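Long-range contacts in EscN (Escherichia coli O127:H6, PDB 2OBL), which belongs to the type III secretion branch of the ATP synthase alpha/beta family and is built round a P-loop nucleotide-binding fold: residues Gly69-Ser80 / Ser214-Leu223; Arg14-Pro22 / Glu140-Ala148. The protein carries 1 engineered substitution. One frame throughout, in Å; residues are numbered along the deposited sequence.

Both contacts belong to one large, mainly parallel beta sheet and the helices laid against it. Interaction 1 pairs two strands in its interior, and its centre is about 3 Å from the centre of the chain; that of interaction 2 is about 19 Å from it, where the short strand 15-16 pairs with strand 127-132 and the turn after it meets helix 138-156. The centres of interactions 1 and 2 are 19 Å apart; the nearest atoms of interactions 1 and 2 are about 7 Å apart. Along the chain the four segments alternate, which interlaces the two contacts. The calcium ion, bound by Asn229 and Asp234, is about 8 Å from the side chain of Leu223 in interaction 1.

Interaction 1 (Gly69-Ser80 / Ser214-Leu223); sequences GIGQRIGIFAGS and SITAIYTVLL
Ile76 and Ile218 interlock on the sheet face that receives helix 84-94, CD1 of Ile76 resting on CG2 of Ile218 at 3.7 Å. The other branch of Ile218 serves Ile74, whose CD1 is 4.1 Å from Ile218 CG1. With CG1 beside its backbone N (chi1 -70°), Ile218 spreads its two branches along the neighbouring strand, CG1 meeting Ile74 and CG2 Ile76. Leu88 and Ile91 of the helix pack on Ile76, and Ile91 also on Ile218.

On the reverse face Phe77 and Val221 run alongside each other. Val221 CG2 sits over the ring of Phe77 in a CH-pi contact, 4.0 Å from the centroid and displaced toward the rim, and Arg237 makes a cation-pi contact with the same ring. Gly75, two residues earlier on the same face, suits its place because the Phe77 ring, at CE2, lies close to its CA.

Seven backbone hydrogen bonds join these parallel strands, in the core of a P-loop fold. Strand 73-78 lies between strands 214-222 and 242-245 and runs into a loop that is probably the Walker A motif.

Toward the flank, Arg73 CG reaches the edge of the Tyr219 ring, 4.1 Å from CE2, while its guanidinium group turns off to Asp241. At the start of the pair, Thr216 OG1 accepts Gly71 N at 2.8 Å in an almost straight bond (174°). Gly71 takes the positive phi of a type II turn, which glycine tolerates easily. At the far end a water accepts from Ser80 N at 3.0 Å and donates to Leu223 O at 2.8 Å.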
loop_
_atom_site.group_PDB
_atom_site.type_symbol
_atom_site.label_atom_id
_atom_site.label_comp_id
_atom_site.label_asym_id
_atom_site.label_seq_id
_atom_site.Cartn_x
_atom_site.Cartn_y
_atom_site.Cartn_z
ATOM N N GLY A 69 7.241 0.677 -8.482
ATOM C CA GLY A 69 7.477 1.585 -9.592
ATOM C C GLY A 69 6.507 2.752 -9.619
ATOM O O GLY A 69 5.387 2.650 -9.126
ATOM N N ILE A 70 6.941 3.868 -10.192
ATOM C CA ILE A 70 6.066 5.039 -10.312
ATOM C C ILE A 70 4.869 4.708 -11.198
ATOM O O ILE A 70 5.031 4.289 -12.362
ATOM C CB ILE A 70 6.820 6.272 -10.844
ATOM C CG1 ILE A 70 7.954 6.658 -9.883
ATOM C CG2 ILE A 70 5.879 7.441 -11.032
ATOM C CD1 ILE A 70 8.752 7.893 -10.339
ATOM N N GLY A 71 3.677 4.866 -10.627
ATOM C CA GLY A 71 2.412 4.598 -11.315
ATOM C C GLY A 71 1.873 3.184 -11.110
ATOM O O GLY A 71 0.865 2.809 -11.689
ATOM N N GLN A 72 2.561 2.394 -10.290
ATOM C CA GLN A 72 2.125 1.046 -9.960
ATOM C C GLN A 72 0.866 1.077 -9.106
ATOM O O GLN A 72 0.653 2.030 -8.346
ATOM C CB GLN A 72 3.228 0.345 -9.171
ATOM C CG GLN A 72 3.156 -1.153 -9.164
ATOM C CD GLN A 72 4.259 -1.775 -8.343
ATOM O OE1 GLN A 72 5.013 -1.068 -7.673
ATOM N NE2 GLN A 72 4.338 -3.104 -8.350
ATOM N N ARG A 73 0.037 0.037 -9.259
ATOM C CA ARG A 73 -1.028 -0.284 -8.305
ATOM C C ARG A 73 -0.561 -1.442 -7.432
ATOM O O ARG A 73 -0.240 -2.520 -7.942
ATOM C CB ARG A 73 -2.328 -0.665 -9.018
ATOM C CG ARG A 73 -3.051 0.512 -9.698
ATOM C CD ARG A 73 -2.465 0.801 -11.056
ATOM N NE ARG A 73 -2.313 -0.445 -11.810
ATOM C CZ ARG A 73 -3.267 -1.000 -12.552
ATOM N NH1 ARG A 73 -4.447 -0.398 -12.693
ATOM N NH2 ARG A 73 -3.031 -2.146 -13.177
ATOM N N ILE A 74 -0.495 -1.206 -6.124
ATOM C CA ILE A 74 0.109 -2.155 -5.186
ATOM C C ILE A 74 -0.900 -2.513 -4.120
ATOM O O ILE A 74 -1.579 -1.634 -3.604
ATOM C CB ILE A 74 1.312 -1.479 -4.472
ATOM C CG1 ILE A 74 2.327 -0.955 -5.496
ATOM C CG2 ILE A 74 1.940 -2.414 -3.433
ATOM C CD1 ILE A 74 3.034 0.320 -5.046
ATOM N N GLY A 75 -1.017 -3.793 -3.786
ATOM C CA GLY A 75 -1.903 -4.189 -2.693
ATOM C C GLY A 75 -1.093 -4.577 -1.466
ATOM O O GLY A 75 -0.024 -5.177 -1.589
ATOM N N ILE A 76 -1.591 -4.241 -0.281
ATOM C CA ILE A 76 -1.010 -4.773 0.948
ATOM C C ILE A 76 -2.114 -5.592 1.617
ATOM O O ILE A 76 -3.178 -5.057 1.927
ATOM C CB ILE A 76 -0.545 -3.658 1.911
ATOM C CG1 ILE A 76 0.592 -2.841 1.271
ATOM C CG2 ILE A 76 -0.124 -4.276 3.270
ATOM C CD1 ILE A 76 1.076 -1.651 2.129
ATOM N N PHE A 77 -1.844 -6.884 1.804
ATOM C CA PHE A 77 -2.812 -7.848 2.334
ATOM C C PHE A 77 -2.408 -8.146 3.783
ATOM O O PHE A 77 -1.278 -8.553 4.035
ATOM C CB PHE A 77 -2.772 -9.143 1.512
ATOM C CG PHE A 77 -3.302 -8.993 0.103
ATOM C CD1 PHE A 77 -4.563 -9.493 -0.236
ATOM C CD2 PHE A 77 -2.558 -8.338 -0.872
ATOM C CE1 PHE A 77 -5.066 -9.336 -1.529
ATOM C CE2 PHE A 77 -3.060 -8.185 -2.168
ATOM C CZ PHE A 77 -4.318 -8.676 -2.488
ATOM N N ALA A 78 -3.320 -7.929 4.728
ATOM C CA ALA A 78 -2.988 -8.050 6.145
ATOM C C ALA A 78 -4.205 -8.339 7.014
ATOM O O ALA A 78 -5.264 -7.748 6.837
ATOM C CB ALA A 78 -2.286 -6.786 6.634
ATOM N N GLY A 79 -4.045 -9.238 7.981
ATOM C CA GLY A 79 -5.083 -9.426 8.988
ATOM C C GLY A 79 -4.881 -8.455 10.141
ATOM O O GLY A 79 -4.114 -7.492 10.022
ATOM N N SER A 80 -5.541 -8.734 11.268
ATOM C CA SER A 80 -5.414 -7.927 12.476
ATOM C C SER A 80 -4.147 -8.243 13.242
ATOM O O SER A 80 -3.676 -9.380 13.244
ATOM C CB SER A 80 -6.609 -8.171 13.405
ATOM O OG SER A 80 -7.798 -7.732 12.797
ATOM N N SER A 214 2.226 11.811 -11.520
ATOM C CA SER A 214 1.839 10.420 -11.547
ATOM C C SER A 214 1.010 10.133 -10.315
ATOM O O SER A 214 0.998 10.927 -9.365
ATOM C CB SER A 214 3.076 9.533 -11.498
ATOM O OG SER A 214 3.822 9.807 -10.326
ATOM N N ILE A 215 0.321 8.998 -10.343
ATOM C CA ILE A 215 -0.344 8.467 -9.163
ATOM C C ILE A 215 0.113 7.029 -9.012
ATOM O O ILE A 215 -0.120 6.181 -9.891
ATOM C CB ILE A 215 -1.890 8.477 -9.283
ATOM C CG1 ILE A 215 -2.423 9.901 -9.487
ATOM C CG2 ILE A 215 -2.528 7.816 -8.067
ATOM C CD1 ILE A 215 -3.917 9.936 -9.683
ATOM N N THR A 216 0.788 6.777 -7.905
ATOM C CA THR A 216 1.143 5.432 -7.499
ATOM C C THR A 216 0.196 5.147 -6.369
ATOM O O THR A 216 0.007 5.999 -5.479
ATOM C CB THR A 216 2.595 5.377 -6.992
ATOM O OG1 THR A 216 3.461 5.904 -8.000
ATOM C CG2 THR A 216 3.001 3.940 -6.660
ATOM N N ALA A 217 -0.430 3.974 -6.392
ATOM C CA ALA A 217 -1.504 3.733 -5.454
ATOM C C ALA A 217 -1.254 2.471 -4.651
ATOM O O ALA A 217 -0.794 1.475 -5.193
ATOM C CB ALA A 217 -2.832 3.656 -6.187
ATOM N N ILE A 218 -1.550 2.544 -3.359
ATOM C CA ILE A 218 -1.481 1.386 -2.483
ATOM C C ILE A 218 -2.865 1.157 -1.921
ATOM O O ILE A 218 -3.444 2.063 -1.316
ATOM C CB ILE A 218 -0.513 1.656 -1.335
ATOM C CG1 ILE A 218 0.925 1.700 -1.853
ATOM C CG2 ILE A 218 -0.653 0.616 -0.239
ATOM C CD1 ILE A 218 1.923 2.193 -0.774
ATOM N N TYR A 219 -3.379 -0.058 -2.116
ATOM C CA TYR A 219 -4.713 -0.451 -1.643
ATOM C C TYR A 219 -4.573 -1.551 -0.606
ATOM O O TYR A 219 -3.935 -2.577 -0.879
ATOM C CB TYR A 219 -5.548 -0.976 -2.822
ATOM C CG TYR A 219 -5.670 0.002 -3.958
ATOM C CD1 TYR A 219 -6.676 0.967 -3.958
ATOM C CD2 TYR A 219 -4.765 -0.020 -5.028
ATOM C CE1 TYR A 219 -6.793 1.883 -4.991
ATOM C CE2 TYR A 219 -4.863 0.900 -6.070
ATOM C CZ TYR A 219 -5.886 1.841 -6.046
ATOM O OH TYR A 219 -5.985 2.741 -7.064
ATOM N N THR A 220 -5.147 -1.370 0.573
ATOM C CA THR A 220 -5.069 -2.472 1.556
ATOM C C THR A 220 -6.275 -3.392 1.471
ATOM O O THR A 220 -7.396 -2.965 1.192
ATOM C CB THR A 220 -4.886 -2.005 3.000
ATOM O OG1 THR A 220 -6.078 -1.360 3.451
ATOM C CG2 THR A 220 -3.694 -1.044 3.114
ATOM N N VAL A 221 -6.012 -4.667 1.726
ATOM C CA VAL A 221 -7.006 -5.717 1.754
ATOM C C VAL A 221 -6.920 -6.342 3.153
ATOM O O VAL A 221 -5.851 -6.801 3.584
ATOM C CB VAL A 221 -6.727 -6.785 0.684
ATOM C CG1 VAL A 221 -7.737 -7.956 0.820
ATOM C CG2 VAL A 221 -6.765 -6.156 -0.729
ATOM N N LEU A 222 -8.038 -6.336 3.858
ATOM C CA LEU A 222 -8.050 -6.719 5.268
ATOM C C LEU A 222 -8.469 -8.160 5.316
ATOM O O LEU A 222 -9.535 -8.521 4.795
ATOM C CB LEU A 222 -9.041 -5.868 6.050
ATOM C CG LEU A 222 -8.794 -4.360 5.972
ATOM C CD1 LEU A 222 -9.632 -3.646 7.040
ATOM C CD2 LEU A 222 -7.296 -4.009 6.095
ATOM N N LEU A 223 -7.617 -8.987 5.912
ATOM C CA LEU A 223 -7.845 -10.420 5.935
ATOM C C LEU A 223 -8.556 -10.812 7.214
ATOM O O LEU A 223 -8.207 -10.348 8.298
ATOM C CB LEU A 223 -6.527 -11.173 5.792
ATOM C CG LEU A 223 -5.768 -10.914 4.492
ATOM C CD1 LEU A 223 -4.437 -11.664 4.493
ATOM C CD2 LEU A 223 -6.622 -11.302 3.276
HETATM O O HOH W 1 -7.422 -11.025 10.884
HETATM O O HOH W 2 -8.875 -7.890 9.766
#

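Interaction 2 (Arg14-Pro22 / Glu140-Ala148); sequences RLIDGIGRP and ERMKAAFTA
Gly18 is gripped at both ends of its backbone by helix 138-156. Its N donates at 3.2 Å to Glu140 OE2, which accepts with its anti lone pair, the one turned away from OE1, and its carbonyl O accepts the hydroxyl of Thr147 OG1 at 2.7 Å. Glycine fits because the backbone comes down directly on the helix: a side chain would run into Glu140 O, and CA is already 3.9 Å from Ala144 CB. The small Ala144 in turn lets the helix settle on Val130 and Thr132 of strand 127-132.

Thr147 does two jobs. With OG1 beside its own backbone N (chi1 -70°), the hydroxyl faces Gly18 and the methyl CG2 is turned to Gly20. Next to this, Ile19 lies alongside the aliphatic part of Lys143, CG2 touching CD at 3.5 Å.

A type I turn from Asp17 to Gly20, following strand 15-16, presents Gly18 in this way. Asp17 ties the turn together: OD1 takes Arg21 N at 2.8 Å, from above the carboxylate plane, and OD2 forms a salt bridge with Arg21 NH1 at 3.0 Å. Across the contact, a water donates to both Asp17 OD2 and Glu140 OE2, the latter at 2.7 Å.

The two carboxylates, their planes steeply inclined, bring Asp17 OD2 within 3.9 Å of Glu140 OE2. Arg21 on the former, a salt bridge from Arg136 to Glu140 OE1 and the shared water would together offset their repulsion, so both acids are probably ionised despite being so close.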
loop_
_atom_site.group_PDB
_atom_site.type_symbol
_atom_site.label_atom_id
_atom_site.label_comp_id
_atom_site.label_asym_id
_atom_site.label_seq_id
_atom_site.Cartn_x
_atom_site.Cartn_y
_atom_site.Cartn_z
ATOM N N ARG A 14 -5.313 18.958 5.387
ATOM C CA ARG A 14 -6.680 18.984 5.910
ATOM C C ARG A 14 -7.360 17.627 6.044
ATOM O O ARG A 14 -7.108 16.712 5.263
ATOM C CB ARG A 14 -7.560 19.904 5.071
ATOM C CG ARG A 14 -7.110 21.352 5.111
ATOM C CD ARG A 14 -8.262 22.289 4.838
ATOM N NE ARG A 14 -8.051 23.574 5.502
ATOM C CZ ARG A 14 -8.694 23.963 6.597
ATOM N NH1 ARG A 14 -9.620 23.181 7.161
ATOM N NH2 ARG A 14 -8.418 25.141 7.125
ATOM N N LEU A 15 -8.248 17.530 7.028
ATOM C CA LEU A 15 -9.133 16.376 7.168
ATOM C C LEU A 15 -10.418 16.676 6.422
ATOM O O LEU A 15 -11.070 17.693 6.666
ATOM C CB LEU A 15 -9.471 16.128 8.638
ATOM C CG LEU A 15 -8.365 15.558 9.506
ATOM C CD1 LEU A 15 -8.691 15.818 10.973
ATOM C CD2 LEU A 15 -8.253 14.089 9.232
ATOM N N ILE A 16 -10.783 15.758 5.543
ATOM C CA ILE A 16 -11.833 15.947 4.573
ATOM C C ILE A 16 -12.761 14.750 4.702
ATOM O O ILE A 16 -12.273 13.631 4.879
ATOM C CB ILE A 16 -11.166 15.887 3.168
ATOM C CG1 ILE A 16 -10.195 17.060 2.988
ATOM C CG2 ILE A 16 -12.170 15.803 2.085
ATOM C CD1 ILE A 16 -10.838 18.369 3.103
ATOM N N ASP A 17 -14.076 14.955 4.598
ATOM C CA ASP A 17 -15.022 13.826 4.678
ATOM C C ASP A 17 -15.148 13.060 3.369
ATOM O O ASP A 17 -14.414 13.329 2.421
ATOM C CB ASP A 17 -16.402 14.224 5.241
ATOM C CG ASP A 17 -17.257 15.036 4.269
ATOM O OD1 ASP A 17 -16.927 15.140 3.076
ATOM O OD2 ASP A 17 -18.296 15.582 4.722
ATOM N N GLY A 18 -16.068 12.098 3.333
ATOM C CA GLY A 18 -16.200 11.184 2.182
ATOM C C GLY A 18 -16.592 11.852 0.873
ATOM O O GLY A 18 -16.343 11.314 -0.208
ATOM N N ILE A 19 -17.251 13.003 0.959
ATOM C CA ILE A 19 -17.592 13.741 -0.252
ATOM C C ILE A 19 -16.796 15.039 -0.372
ATOM O O ILE A 19 -17.204 15.970 -1.081
ATOM C CB ILE A 19 -19.113 14.003 -0.377
ATOM C CG1 ILE A 19 -19.651 14.724 0.861
ATOM C CG2 ILE A 19 -19.855 12.693 -0.593
ATOM C CD1 ILE A 19 -21.098 15.198 0.702
ATOM N N GLY A 20 -15.660 15.093 0.322
ATOM C CA GLY A 20 -14.672 16.149 0.119
ATOM C C GLY A 20 -14.782 17.410 0.968
ATOM O O GLY A 20 -13.990 18.342 0.812
ATOM N N ARG A 21 -15.733 17.433 1.896
ATOM C CA ARG A 21 -15.953 18.620 2.724
ATOM C C ARG A 21 -14.998 18.637 3.916
ATOM O O ARG A 21 -14.904 17.661 4.650
ATOM C CB ARG A 21 -17.416 18.676 3.200
ATOM C CG ARG A 21 -18.436 18.713 2.058
ATOM C CD ARG A 21 -19.767 18.045 2.420
ATOM N NE ARG A 21 -20.629 18.895 3.236
ATOM C CZ ARG A 21 -21.003 18.612 4.481
ATOM N NH1 ARG A 21 -20.612 17.484 5.063
ATOM N NH2 ARG A 21 -21.780 19.457 5.141
ATOM N N PRO A 22 -14.253 19.736 4.093
ATOM C CA PRO A 22 -13.426 19.888 5.296
ATOM C C PRO A 22 -14.196 19.626 6.601
ATOM O O PRO A 22 -15.312 20.116 6.771
ATOM C CB PRO A 22 -12.966 21.346 5.215
ATOM C CG PRO A 22 -12.933 21.633 3.750
ATOM C CD PRO A 22 -14.113 20.883 3.176
ATOM N N GLU A 140 -21.444 7.541 2.014
ATOM C CA GLU A 140 -20.272 8.341 2.275
ATOM C C GLU A 140 -18.988 7.506 2.278
ATOM O O GLU A 140 -17.982 7.921 1.730
ATOM C CB GLU A 140 -20.420 9.101 3.590
ATOM C CG GLU A 140 -19.620 10.373 3.610
ATOM C CD GLU A 140 -19.562 10.993 4.974
ATOM O OE1 GLU A 140 -20.473 10.749 5.780
ATOM O OE2 GLU A 140 -18.597 11.723 5.234
ATOM N N ARG A 141 -19.020 6.336 2.912
ATOM C CA ARG A 141 -17.844 5.451 2.935
ATOM C C ARG A 141 -17.455 4.946 1.528
ATOM O O ARG A 141 -16.260 4.785 1.200
ATOM C CB ARG A 141 -18.067 4.286 3.897
ATOM C CG ARG A 141 -18.058 4.706 5.382
ATOM C CD ARG A 141 -18.306 3.518 6.320
ATOM N NE ARG A 141 -19.735 3.279 6.531
ATOM C CZ ARG A 141 -20.395 2.190 6.138
ATOM N NH1 ARG A 141 -19.770 1.188 5.522
ATOM N NH2 ARG A 141 -21.701 2.087 6.387
ATOM N N MET A 142 -18.456 4.684 0.698
ATOM C CA MET A 142 -18.183 4.325 -0.688
ATOM C C MET A 142 -17.588 5.504 -1.461
ATOM O O MET A 142 -16.605 5.349 -2.193
ATOM C CB MET A 142 -19.456 3.858 -1.376
ATOM C CG MET A 142 -19.272 3.596 -2.857
ATOM S SD MET A 142 -20.832 3.168 -3.608
ATOM C CE MET A 142 -20.270 2.612 -5.220
ATOM N N LYS A 143 -18.188 6.686 -1.309
ATOM C CA LYS A 143 -17.742 7.848 -2.091
ATOM C C LYS A 143 -16.318 8.268 -1.743
ATOM O O LYS A 143 -15.600 8.836 -2.580
ATOM C CB LYS A 143 -18.727 9.026 -1.944
ATOM C CG LYS A 143 -20.016 8.852 -2.759
ATOM C CD LYS A 143 -21.082 9.881 -2.365
ATOM C CE LYS A 143 -22.296 9.808 -3.301
ATOM N NZ LYS A 143 -23.118 11.073 -3.236
ATOM N N ALA A 144 -15.886 7.964 -0.519
ATOM C CA ALA A 144 -14.536 8.356 -0.079
ATOM C C ALA A 144 -13.453 7.853 -1.025
ATOM O O ALA A 144 -12.470 8.536 -1.251
ATOM C CB ALA A 144 -14.249 7.882 1.349
ATOM N N ALA A 145 -13.634 6.649 -1.568
ATOM C CA ALA A 145 -12.660 6.078 -2.470
ATOM C C ALA A 145 -12.537 6.926 -3.752
ATOM O O ALA A 145 -11.441 7.126 -4.280
ATOM C CB ALA A 145 -13.055 4.660 -2.828
ATOM N N PHE A 146 -13.671 7.392 -4.251
ATOM C CA PHE A 146 -13.694 8.202 -5.473
ATOM C C PHE A 146 -13.196 9.606 -5.183
ATOM O O PHE A 146 -12.442 10.173 -5.961
ATOM C CB PHE A 146 -15.104 8.226 -6.061
ATOM C CG PHE A 146 -15.565 6.890 -6.561
ATOM C CD1 PHE A 146 -15.398 6.547 -7.901
ATOM C CD2 PHE A 146 -16.166 5.973 -5.700
ATOM C CE1 PHE A 146 -15.810 5.304 -8.380
ATOM C CE2 PHE A 146 -16.572 4.725 -6.162
ATOM C CZ PHE A 146 -16.396 4.391 -7.503
ATOM N N THR A 147 -13.606 10.163 -4.051
ATOM C CA THR A 147 -13.122 11.481 -3.636
ATOM C C THR A 147 -11.597 11.512 -3.550
ATOM O O THR A 147 -10.940 12.398 -4.114
ATOM C CB THR A 147 -13.714 11.855 -2.274
ATOM O OG1 THR A 147 -15.116 12.116 -2.434
ATOM C CG2 THR A 147 -13.005 13.070 -1.677
ATOM N N ALA A 148 -11.035 10.522 -2.872
ATOM C CA ALA A 148 -9.586 10.402 -2.764
ATOM C C ALA A 148 -8.933 10.305 -4.142
ATOM O O ALA A 148 -7.944 10.972 -4.420
ATOM C CB ALA A 148 -9.232 9.184 -1.912
HETATM O O HOH W 3 -19.980 13.724 6.428
#